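Local coordinates for protein beta-porphyranase A (Bacteroides plebeius, PDB 4AW7) that cleaves the sulfated red-seaweed polysaccharide porphyran at its beta-1,4 linkages between galactose and 6-sulfated L-galactose, at residues A[509-521]-A[534-548]. Sequence-based numbering, arbitrary orientation. Where two conformers were deposited one is given.
Sequences MSIGRPVSASKKP and DNWKGYGQSNRNIFF. With CA (calcium ion), chain C.
Lys519 sets CE over one face of the Phe547 ring, 3.5 Å from its centroid, in a CH-pi contact. A long flexible side chain suits this place: it runs extended as far as CE and turns only at its last torsion (chi4 67°), which leaves NZ off-centre above the ring in a cation-pi contact. There the ammonium donates to a water that in turn donates to Gly540 O. Before the turn, the same chain crosses Trp536 at about a right angle, CD lying 3.3 Å from CH2. Trp536 also receives CE1 of Phe547 over its face, while its NE1 lies in the plane of the phenyl ring, at the edge, and donates to Tyr539 O. Ile511 CG1 packs 3.9 Å from Phe547 CE2. The phenyl group reaches these neighbours because CG stands anti to its backbone N (chi1 177°); a serine here would probably open a gap between Lys519, Trp536 and Ile511 and leave the lysine CE and NZ without the ring they lie against. In the backbone, Phe547 and Arg513 form an antiparallel hydrogen-bonded pair: Arg513 N donates to Phe547 O (2.9 Å) and Phe547 N to Arg513 O (2.8 Å). In the next pair Gly512 meets the Phe548 ring at its edge, where a side chain would be tight. Farther out, Lys520 NZ bridges to Asp534 OD1 at 3.1 Å from above the carboxylate plane, and also bonds Val532 O. Asn535, Trp536 and Gly538 bind calcium through OD1 and two backbone oxygens, joined by Asp381. Strand 503-514 pairs with the outermost strand 546-555 on one side and 577-589 on the other, in a mixed five-stranded sheet built mostly from the C-terminal part of the chain, with 29-32 at its far edge, while helix 245-262 touches Trp536 and Gln541.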
ATOM      1  N   MET A 509       1.264   3.949  17.681  1.00  8.25           N
ATOM      2  CA  MET A 509       0.948   5.310  18.098  1.00  8.42           C
ATOM      3  C   MET A 509       1.311   6.259  16.967  1.00  8.42           C
ATOM      4  O   MET A 509       2.509   6.429  16.693  1.00  8.88           O
ATOM      5  CB  MET A 509       1.769   5.634  19.349  1.00  9.46           C
ATOM      6  CG  MET A 509       1.683   7.054  19.807  1.00 10.28           C
ATOM      7  SD  MET A 509       2.671   7.494  21.233  1.00 15.70           S
ATOM      8  CE  MET A 509       4.311   7.337  20.545  1.00 20.20           C
ATOM      9  N   SER A 510       0.307   6.856  16.339  1.00  8.28           N
ATOM     10  CA  SER A 510       0.557   7.799  15.249  1.00  8.14           C
ATOM     11  C   SER A 510       0.362   9.218  15.739  1.00  8.41           C
ATOM     12  O   SER A 510      -0.679   9.521  16.350  1.00  9.65           O
ATOM     13  CB  SER A 510      -0.300   7.491  14.021  1.00  8.94           C
ATOM     14  OG  SER A 510       0.001   6.224  13.426  1.00  8.65           O
ATOM     15  N   ILE A 511       1.364  10.042  15.406  1.00  8.40           N
ATOM     16  CA  ILE A 511       1.373  11.443  15.830  1.00  8.84           C
ATOM     17  C   ILE A 511       1.761  12.322  14.656  1.00  8.87           C
ATOM     18  O   ILE A 511       2.569  11.957  13.808  1.00  9.17           O
ATOM     19  CB  ILE A 511       2.298  11.698  17.044  1.00  9.46           C
ATOM     20  CG1 ILE A 511       3.732  11.323  16.733  1.00 10.36           C
ATOM     21  CG2 ILE A 511       1.773  10.944  18.278  1.00 11.21           C
ATOM     22  CD1 ILE A 511       4.753  11.687  17.867  1.00 12.81           C
ATOM     23  N   GLY A 512       1.161  13.517  14.631  1.00  9.21           N
ATOM     24  CA  GLY A 512       1.568  14.614  13.745  1.00  9.34           C
ATOM     25  C   GLY A 512       1.917  15.780  14.655  1.00 10.12           C
ATOM     26  O   GLY A 512       1.048  16.315  15.343  1.00 10.67           O
ATOM     27  N   ARG A 513       3.191  16.162  14.653  1.00 10.13           N
ATOM     28  CA  ARG A 513       3.647  17.254  15.532  1.00 11.07           C
ATOM     29  C   ARG A 513       4.783  17.977  14.824  1.00 11.15           C
ATOM     30  O   ARG A 513       5.487  17.411  13.999  1.00 10.96           O
ATOM     31  CB  ARG A 513       4.193  16.716  16.874  1.00 11.33           C
ATOM     32  CG  ARG A 513       3.325  15.699  17.611  1.00 11.71           C
ATOM     33  CD  ARG A 513       3.784  15.504  19.001  1.00 12.12           C
ATOM     34  NE  ARG A 513       3.351  16.639  19.835  1.00 13.11           N
ATOM     35  CZ  ARG A 513       3.815  16.934  21.056  1.00 12.80           C
ATOM     36  NH1 ARG A 513       4.829  16.277  21.564  1.00 12.73           N
ATOM     37  NH2 ARG A 513       3.304  17.972  21.708  1.00 13.72           N
ATOM     38  N   PRO A 514       5.016  19.254  15.192  1.00 12.43           N
ATOM     39  CA  PRO A 514       6.260  19.887  14.757  1.00 12.54           C
ATOM     40  C   PRO A 514       7.466  18.981  14.983  1.00 12.94           C
ATOM     41  O   PRO A 514       7.492  18.292  16.017  1.00 13.64           O
ATOM     42  CB  PRO A 514       6.340  21.139  15.641  1.00 13.75           C
ATOM     43  CG  PRO A 514       4.903  21.476  15.888  1.00 14.83           C
ATOM     44  CD  PRO A 514       4.256  20.089  16.133  1.00 13.62           C
ATOM     45  N   VAL A 515       8.470  18.984  14.097  1.00 12.92           N
ATOM     46  CA  VAL A 515       9.589  18.057  14.230  1.00 15.66           C
ATOM     47  C   VAL A 515      10.318  18.184  15.580  1.00 15.59           C
ATOM     48  O   VAL A 515      10.848  17.193  16.074  1.00 17.92           O
ATOM     49  CB  VAL A 515      10.598  18.107  13.059  1.00 16.07           C
ATOM     50  CG1 VAL A 515       9.947  17.617  11.807  1.00 17.97           C
ATOM     51  CG2 VAL A 515      11.193  19.516  12.857  1.00 18.69           C
ATOM     52  N   SER A 516      10.271  19.361  16.227  1.00 16.39           N
ATOM     53  CA  SER A 516      10.955  19.554  17.517  0.50 16.72           C
ATOM     54  C   SER A 516      10.151  19.087  18.722  1.00 16.33           C
ATOM     55  O   SER A 516      10.701  19.012  19.833  1.00 18.19           O
ATOM     56  CB  SER A 516      11.339  21.032  17.716  0.50 17.53           C
ATOM     57  OG  SER A 516      10.184  21.839  17.796  0.50 19.04           O
ATOM     58  N   ALA A 517       8.880  18.774  18.539  1.00 15.06           N
ATOM     59  CA  ALA A 517       8.051  18.364  19.651  1.00 14.56           C
ATOM     60  C   ALA A 517       8.406  16.938  20.112  1.00 15.10           C
ATOM     61  O   ALA A 517       8.936  16.118  19.333  1.00 16.21           O
ATOM     62  CB  ALA A 517       6.578  18.489  19.327  1.00 15.39           C
ATOM     63  N   SER A 518       8.139  16.645  21.387  1.00 14.68           N
ATOM     64  CA  SER A 518       8.510  15.352  21.935  1.00 15.20           C
ATOM     65  C   SER A 518       7.836  14.183  21.199  1.00 14.57           C
ATOM     66  O   SER A 518       6.634  14.220  20.935  1.00 14.37           O
ATOM     67  CB  SER A 518       8.094  15.323  23.399  1.00 15.47           C
ATOM     68  OG  SER A 518       8.442  14.086  23.994  1.00 17.59           O
ATOM     69  N   LYS A 519       8.630  13.140  20.970  1.00 14.60           N
ATOM     70  CA  LYS A 519       8.126  11.865  20.473  1.00 15.07           C
ATOM     71  C   LYS A 519       8.195  10.778  21.568  1.00 16.12           C
ATOM     72  O   LYS A 519       8.100   9.577  21.247  1.00 17.32           O
ATOM     73  CB  LYS A 519       8.926  11.411  19.271  1.00 14.97           C
ATOM     74  CG  LYS A 519       8.853  12.387  18.107  1.00 15.49           C
ATOM     75  CD  LYS A 519       9.797  11.964  17.064  1.00 17.38           C
ATOM     76  CE  LYS A 519       9.733  12.791  15.812  1.00 16.35           C
ATOM     77  NZ  LYS A 519      10.174  14.198  15.951  1.00 15.72           N
ATOM     78  N   LYS A 520       8.303  11.211  22.829  1.00 17.15           N
ATOM     79  CA  LYS A 520       8.535  10.329  23.996  1.00 17.97           C
ATOM     80  C   LYS A 520       7.537  10.638  25.066  1.00 17.99           C
ATOM     81  O   LYS A 520       7.882  11.059  26.178  1.00 19.94           O
ATOM     82  CB  LYS A 520       9.929  10.550  24.557  1.00 20.48           C
ATOM     83  CG  LYS A 520      10.935   9.984  23.657  1.00 23.76           C
ATOM     84  CD  LYS A 520      11.150   8.485  23.924  1.00 27.79           C
ATOM     85  CE  LYS A 520      12.247   8.250  24.959  1.00 29.72           C
ATOM     86  NZ  LYS A 520      12.573   6.808  25.202  1.00 33.20           N
ATOM     87  N   PRO A 521       6.258  10.412  24.773  1.00 15.76           N
ATOM     88  CA  PRO A 521       5.282  10.536  25.833  1.00 15.44           C
ATOM     89  C   PRO A 521       5.486   9.442  26.884  1.00 16.52           C
ATOM     90  O   PRO A 521       6.156   8.431  26.624  1.00 15.89           O
ATOM     91  CB  PRO A 521       3.948  10.305  25.122  1.00 15.36           C
ATOM     92  CG  PRO A 521       4.297   9.367  23.998  1.00 14.81           C
ATOM     93  CD  PRO A 521       5.663   9.840  23.548  1.00 15.94           C
ATOM     94  N   ASP A 534      13.157   4.771  21.095  1.00 12.80           N
ATOM     95  CA  ASP A 534      13.756   5.922  20.413  1.00 13.64           C
ATOM     96  C   ASP A 534      13.659   5.853  18.913  1.00 13.29           C
ATOM     97  O   ASP A 534      13.646   6.883  18.275  1.00 15.42           O
ATOM     98  CB  ASP A 534      15.237   6.098  20.831  1.00 15.22           C
ATOM     99  CG  ASP A 534      15.407   6.238  22.345  1.00 20.32           C
ATOM    100  OD1 ASP A 534      14.687   7.053  22.919  1.00 21.34           O
ATOM    101  OD2 ASP A 534      16.250   5.519  22.941  1.00 27.72           O
ATOM    102  N   ASN A 535      13.521   4.654  18.384  1.00 11.10           N
ATOM    103  CA  ASN A 535      13.570   4.351  16.964  1.00 10.77           C
ATOM    104  C   ASN A 535      12.190   3.937  16.471  1.00 10.27           C
ATOM    105  O   ASN A 535      11.357   3.437  17.219  1.00 11.77           O
ATOM    106  CB  ASN A 535      14.577   3.201  16.744  1.00 11.42           C
ATOM    107  CG  ASN A 535      14.958   3.012  15.292  1.00 11.81           C
ATOM    108  OD1 ASN A 535      14.741   3.899  14.453  1.00 10.99           O
ATOM    109  ND2 ASN A 535      15.567   1.877  14.990  1.00 12.22           N
ATOM    110  N   TRP A 536      11.962   4.174  15.189  1.00 10.50           N
ATOM    111  CA  TRP A 536      10.760   3.810  14.456  1.00  9.67           C
ATOM    112  C   TRP A 536      11.157   3.427  13.026  1.00  9.53           C
ATOM    113  O   TRP A 536      12.296   3.565  12.634  1.00 10.09           O
ATOM    114  CB  TRP A 536       9.707   4.926  14.457  1.00 10.05           C
ATOM    115  CG  TRP A 536      10.234   6.218  13.993  1.00  9.30           C
ATOM    116  CD1 TRP A 536      10.409   6.617  12.694  1.00  9.72           C
ATOM    117  CD2 TRP A 536      10.687   7.302  14.805  1.00  9.67           C
ATOM    118  NE1 TRP A 536      10.937   7.879  12.652  1.00  9.89           N
ATOM    119  CE2 TRP A 536      11.136   8.315  13.932  1.00 10.53           C
ATOM    120  CE3 TRP A 536      10.807   7.496  16.183  1.00 12.05           C
ATOM    121  CZ2 TRP A 536      11.673   9.520  14.400  1.00 12.84           C
ATOM    122  CZ3 TRP A 536      11.318   8.713  16.639  1.00 13.48           C
ATOM    123  CH2 TRP A 536      11.735   9.703  15.745  1.00 14.39           C
ATOM    124  N   LYS A 537      10.185   2.940  12.264  1.00  9.01           N
ATOM    125  CA  LYS A 537      10.462   2.481  10.915  1.00  8.47           C
ATOM    126  C   LYS A 537      10.930   3.634  10.020  1.00  8.67           C
ATOM    127  O   LYS A 537      10.211   4.632   9.810  1.00  9.28           O
ATOM    128  CB  LYS A 537       9.214   1.864  10.301  1.00  9.80           C
ATOM    129  CG  LYS A 537       8.750   0.592  10.999  1.00  9.54           C
ATOM    130  CD  LYS A 537       7.335   0.254  10.530  1.00 13.55           C
ATOM    131  CE  LYS A 537       6.594  -0.793  11.359  1.00 15.79           C
ATOM    132  NZ  LYS A 537       7.128  -2.133  11.067  1.00 19.72           N
ATOM    133  N   GLY A 538      12.097   3.483   9.433  1.00  8.76           N
ATOM    134  CA  GLY A 538      12.600   4.478   8.522  1.00  9.99           C
ATOM    135  C   GLY A 538      13.104   5.712   9.220  1.00  9.82           C
ATOM    136  O   GLY A 538      13.510   5.702  10.379  1.00  9.94           O
ATOM    137  N   TYR A 539      13.159   6.774   8.443  1.00  9.95           N
ATOM    138  CA  TYR A 539      13.956   7.927   8.810  1.00 10.34           C
ATOM    139  C   TYR A 539      13.279   8.883   9.764  1.00  9.81           C
ATOM    140  O   TYR A 539      12.110   8.761  10.101  1.00  9.47           O
ATOM    141  CB  TYR A 539      14.526   8.659   7.587  1.00 10.89           C
ATOM    142  CG  TYR A 539      13.684   9.714   6.917  1.00 10.12           C
ATOM    143  CD1 TYR A 539      12.330   9.563   6.686  1.00 10.40           C
ATOM    144  CD2 TYR A 539      14.260  10.918   6.555  1.00 11.23           C
ATOM    145  CE1 TYR A 539      11.575  10.560   6.051  1.00 10.99           C
ATOM    146  CE2 TYR A 539      13.523  11.908   5.935  1.00 11.77           C
ATOM    147  CZ  TYR A 539      12.188  11.723   5.657  1.00 10.70           C
ATOM    148  OH  TYR A 539      11.444  12.693   5.074  1.00 13.85           O
ATOM    149  N   GLY A 540      14.077   9.853  10.230  1.00 10.15           N
ATOM    150  CA  GLY A 540      13.649  10.743  11.261  1.00 10.28           C
ATOM    151  C   GLY A 540      12.745  11.873  10.833  1.00 10.68           C
ATOM    152  O   GLY A 540      12.261  12.584  11.683  1.00 11.97           O
ATOM    153  N   GLN A 541      12.573  12.075   9.530  1.00 10.02           N
ATOM    154  CA  GLN A 541      11.762  13.154   8.974  1.00 10.39           C
ATOM    155  C   GLN A 541      12.322  14.515   9.360  1.00 11.84           C
ATOM    156  O   GLN A 541      11.588  15.494   9.445  1.00 12.80           O
ATOM    157  CB  GLN A 541      10.268  13.075   9.366  1.00 10.88           C
ATOM    158  CG  GLN A 541       9.611  11.760   8.951  1.00 10.03           C
ATOM    159  CD  GLN A 541       8.153  11.689   9.271  1.00  9.38           C
ATOM    160  OE1 GLN A 541       7.470  12.713   9.281  1.00 10.63           O
ATOM    161  NE2 GLN A 541       7.631  10.467   9.399  1.00  9.18           N
ATOM    162  N   SER A 542      13.650  14.603   9.534  1.00 12.65           N
ATOM    163  CA  SER A 542      14.269  15.865   9.959  0.50 15.15           C
ATOM    164  C   SER A 542      14.131  16.957   8.912  1.00 15.73           C
ATOM    165  O   SER A 542      14.254  18.128   9.266  1.00 20.19           O
ATOM    166  CB  SER A 542      15.746  15.670  10.305  0.50 14.74           C
ATOM    167  OG  SER A 542      15.904  14.724  11.328  0.50 17.20           O
ATOM    168  N   ASN A 543      13.911  16.585   7.659  1.00 17.38           N
ATOM    169  CA  ASN A 543      13.751  17.532   6.543  1.00 19.83           C
ATOM    170  C   ASN A 543      12.290  17.876   6.276  1.00 20.44           C
ATOM    171  O   ASN A 543      11.937  18.428   5.205  1.00 23.27           O
ATOM    172  CB  ASN A 543      14.419  16.993   5.279  1.00 20.37           C
ATOM    173  CG  ASN A 543      13.677  15.789   4.669  1.00 22.22           C
ATOM    174  OD1 ASN A 543      12.931  15.064   5.337  1.00 21.55           O
ATOM    175  ND2 ASN A 543      13.860  15.607   3.368  1.00 26.42           N
ATOM    176  N   ARG A 544      11.429  17.482   7.213  1.00 19.42           N
ATOM    177  CA  ARG A 544      10.027  17.844   7.147  1.00 19.04           C
ATOM    178  C   ARG A 544       9.824  18.861   8.278  1.00 19.82           C
ATOM    179  O   ARG A 544      10.473  18.811   9.306  1.00 24.64           O
ATOM    180  CB  ARG A 544       9.147  16.562   7.273  1.00 18.67           C
ATOM    181  CG  ARG A 544       9.126  15.661   5.991  1.00 19.14           C
ATOM    182  CD  ARG A 544       8.497  14.256   6.167  1.00 18.78           C
ATOM    183  NE  ARG A 544       7.249  14.385   6.895  1.00 18.32           N
ATOM    184  CZ  ARG A 544       6.030  14.515   6.371  1.00 15.80           C
ATOM    185  NH1 ARG A 544       5.814  14.477   5.070  1.00 19.74           N
ATOM    186  NH2 ARG A 544       5.025  14.708   7.181  1.00 15.32           N
ATOM    187  N   ASN A 545       8.914  19.757   8.114  1.00 18.95           N
ATOM    188  CA  ASN A 545       8.524  20.648   9.160  1.00 17.63           C
ATOM    189  C   ASN A 545       7.599  19.971  10.171  1.00 16.03           C
ATOM    190  O   ASN A 545       7.653  20.262  11.391  1.00 15.27           O
ATOM    191  CB  ASN A 545       7.811  21.835   8.479  1.00 18.13           C
ATOM    192  CG  ASN A 545       7.189  22.806   9.464  1.00 22.10           C
ATOM    193  OD1 ASN A 545       7.868  23.336  10.325  1.00 25.23           O
ATOM    194  ND2 ASN A 545       5.888  23.058   9.313  1.00 26.51           N
ATOM    195  N   ILE A 546       6.754  19.039   9.688  1.00 14.06           N
ATOM    196  CA  ILE A 546       5.850  18.291  10.544  1.00 12.48           C
ATOM    197  C   ILE A 546       6.245  16.844  10.481  1.00 11.31           C
ATOM    198  O   ILE A 546       6.317  16.258   9.396  1.00 12.05           O
ATOM    199  CB  ILE A 546       4.362  18.429  10.126  1.00 12.44           C
ATOM    200  CG1 ILE A 546       3.971  19.910   9.952  1.00 14.97           C
ATOM    201  CG2 ILE A 546       3.488  17.666  11.122  1.00 13.39           C
ATOM    202  CD1 ILE A 546       2.732  20.111   9.071  1.00 21.64           C
ATOM    203  N   PHE A 547       6.480  16.256  11.644  1.00 10.06           N
ATOM    204  CA  PHE A 547       6.627  14.815  11.748  1.00  9.71           C
ATOM    205  C   PHE A 547       5.242  14.210  11.724  1.00  8.93           C
ATOM    206  O   PHE A 547       4.381  14.578  12.497  1.00 11.11           O
ATOM    207  CB  PHE A 547       7.277  14.401  13.061  1.00 10.40           C
ATOM    208  CG  PHE A 547       7.394  12.894  13.251  1.00 10.67           C
ATOM    209  CD1 PHE A 547       8.432  12.219  12.705  1.00 11.25           C
ATOM    210  CD2 PHE A 547       6.403  12.184  13.911  1.00 10.73           C
ATOM    211  CE1 PHE A 547       8.542  10.835  12.847  1.00 12.68           C
ATOM    212  CE2 PHE A 547       6.519  10.790  14.073  1.00 11.98           C
ATOM    213  CZ  PHE A 547       7.580  10.150  13.535  1.00 11.63           C
ATOM    214  N   PHE A 548       4.999  13.289  10.793  1.00  7.71           N
ATOM    215  CA  PHE A 548       3.772  12.497  10.794  1.00  7.86           C
ATOM    216  C   PHE A 548       4.160  11.052  10.613  1.00  7.58           C
ATOM    217  O   PHE A 548       4.658  10.672   9.557  1.00  7.42           O
ATOM    218  CB  PHE A 548       2.777  12.948   9.731  1.00  7.36           C
ATOM    219  CG  PHE A 548       1.471  12.202   9.797  1.00  7.40           C
ATOM    220  CD1 PHE A 548       0.732  12.154  10.969  1.00  8.66           C
ATOM    221  CD2 PHE A 548       0.958  11.556   8.683  1.00  7.99           C
ATOM    222  CE1 PHE A 548      -0.432  11.469  11.053  1.00  8.26           C
ATOM    223  CE2 PHE A 548      -0.274  10.880   8.741  1.00  8.88           C
ATOM    224  CZ  PHE A 548      -0.968  10.847   9.927  1.00  8.14           C
TER
HETATM  225 CA    CA C1599      14.575   4.408  12.106  1.00 10.55          CA
HETATM  226  O   HOH W   1      11.264  14.701  13.442  1.00 17.34           O
HETATM  227  O   HOH W   2      13.683   6.338  13.256  1.00 12.42           O
HETATM  228  O   HOH W   3      16.266   4.949  10.412  1.00 17.31           O
HETATM  229  O   HOH W   4      16.472   5.679  13.178  1.00 19.59           O